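Local coordinates for protein LysR family transcriptional regulator (PDB 5B7H) that probably acts as a DNA-binding, LysR-type transcription regulator of the OxyR group, of which this chain is the C-terminal regulatory domain, at residues Pro105-Tyr108 against Asp109-Pro112. The protein carries 1 engineered substitution. Numbering follows the deposited sequence.
Sequences PIKY and DDLP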
loop_
_atom_site.group_PDB
_atom_site.type_symbol
_atom_site.label_atom_id
_atom_site.label_comp_id
_atom_site.label_asym_id
_atom_site.label_seq_id
_atom_site.Cartn_x
_atom_site.Cartn_y
_atom_site.Cartn_z
ATOM N N PRO A 105 5.821 21.682 -21.030
ATOM C CA PRO A 105 6.421 21.420 -19.706
ATOM C C PRO A 105 5.684 22.124 -18.580
ATOM O O PRO A 105 5.157 23.232 -18.765
ATOM C CB PRO A 105 7.826 22.035 -19.808
ATOM C CG PRO A 105 8.054 22.261 -21.253
ATOM C CD PRO A 105 6.708 22.496 -21.868
ATOM N N ILE A 106 5.639 21.451 -17.430
ATOM C CA ILE A 106 5.035 22.022 -16.236
ATOM C C ILE A 106 5.866 23.198 -15.764
ATOM O O ILE A 106 7.090 23.113 -15.641
ATOM C CB ILE A 106 4.950 20.970 -15.124
ATOM C CG1 ILE A 106 4.123 19.797 -15.587
ATOM C CG2 ILE A 106 4.300 21.589 -13.870
ATOM C CD1 ILE A 106 2.740 20.200 -15.805
ATOM N N LYS A 107 5.195 24.297 -15.477
ATOM C CA LYS A 107 5.771 25.423 -14.755
ATOM C C LYS A 107 4.849 25.644 -13.562
ATOM O O LYS A 107 3.639 25.834 -13.748
ATOM C CB LYS A 107 5.798 26.665 -15.652
ATOM C CG LYS A 107 6.403 27.881 -15.026
ATOM C CD LYS A 107 6.237 29.077 -15.980
ATOM C CE LYS A 107 7.147 30.230 -15.610
ATOM N NZ LYS A 107 6.801 30.812 -14.291
ATOM N N TYR A 108 5.402 25.592 -12.344
ATOM C CA TYR A 108 4.532 25.623 -11.165
ATOM C C TYR A 108 3.692 26.898 -11.124
ATOM O O TYR A 108 2.530 26.856 -10.711
ATOM C CB TYR A 108 5.350 25.536 -9.889
ATOM C CG TYR A 108 6.116 24.260 -9.716
ATOM C CD1 TYR A 108 5.530 23.026 -9.960
ATOM C CD2 TYR A 108 7.428 24.296 -9.279
ATOM C CE1 TYR A 108 6.250 21.847 -9.772
ATOM C CE2 TYR A 108 8.157 23.126 -9.079
ATOM C CZ TYR A 108 7.563 21.914 -9.326
ATOM O OH TYR A 108 8.289 20.735 -9.167
ATOM N N ASP A 109 4.268 28.037 -11.525
ATOM C CA ASP A 109 3.549 29.310 -11.456
ATOM C C ASP A 109 2.304 29.327 -12.332
ATOM O O ASP A 109 1.396 30.132 -12.086
ATOM C CB ASP A 109 4.459 30.481 -11.872
ATOM C CG ASP A 109 3.879 31.829 -11.474
ATOM O OD1 ASP A 109 3.760 32.713 -12.344
ATOM O OD2 ASP A 109 3.487 31.968 -10.284
ATOM N N ASP A 110 2.248 28.483 -13.353
ATOM C CA ASP A 110 1.092 28.443 -14.241
ATOM C C ASP A 110 0.019 27.456 -13.802
ATOM O O ASP A 110 -1.075 27.463 -14.391
ATOM C CB ASP A 110 1.528 28.092 -15.671
ATOM C CG ASP A 110 2.377 29.184 -16.311
ATOM O OD1 ASP A 110 3.153 28.836 -17.231
ATOM O OD2 ASP A 110 2.264 30.375 -15.913
ATOM N N LEU A 111 0.295 26.631 -12.785
ATOM C CA LEU A 111 -0.701 25.701 -12.277
ATOM C C LEU A 111 -1.720 26.488 -11.461
ATOM O O LEU A 111 -1.412 27.553 -10.941
ATOM C CB LEU A 111 -0.047 24.699 -11.334
ATOM C CG LEU A 111 0.974 23.760 -11.951
ATOM C CD1 LEU A 111 1.507 22.857 -10.823
ATOM C CD2 LEU A 111 0.328 22.914 -13.051
ATOM N N PRO A 112 -2.934 25.969 -11.306
ATOM C CA PRO A 112 -3.878 26.624 -10.400
ATOM C C PRO A 112 -3.390 26.493 -8.962
ATOM O O PRO A 112 -2.699 25.533 -8.607
ATOM C CB PRO A 112 -5.171 25.825 -10.597
ATOM C CG PRO A 112 -5.001 25.089 -11.882
ATOM C CD PRO A 112 -3.533 24.806 -11.990
#
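Lys107 O accepts the amide of Asp110 at 3.0 Å, the first of two successive i to i+3 backbone bonds that wind this stretch into a single short turn of 3-10 helix. The second runs from Leu111 N to Tyr108 O (3.1 Å). Both are bent, with N-H...O angles of 146° and 153°. The turn lies in the loop between strand 81-95 and helix 124-132 of the regulatory domain, which has the periplasmic-binding-protein-like fold of LysR regulators, and sits far out from the centre of the chain.

Its faces differ sharply. On the inner one, Leu111 runs alongside Tyr108 and brings CD1 to the edge of the phenol ring, near the ring plane, 4.1 Å from Tyr108 CD1. The other methyl, Leu111 CD2, meets Ile106 CG2 at 4.3 Å. Ile183 and Pro186 of strand 180-198 pack against Ile106 and Tyr108, respectively, while the tyrosine hydroxyl is hydrogen-bonded to Cys133 O, tying the ring to the neighbouring loop.

The outer face is charged. The Lys107 side chain, CG anti to the backbone N, is extended through chi2 and chi3 as far as CE, and its CD passes Asp110 OD1 at 3.3 Å. A final bend at chi4 (-65°) swings the ammonium over toward Asp109. There it forms no salt bridge: NZ rests 3.4 Å from Asp109 CB, while Asp109 OD1 remains 4.1 Å from NZ.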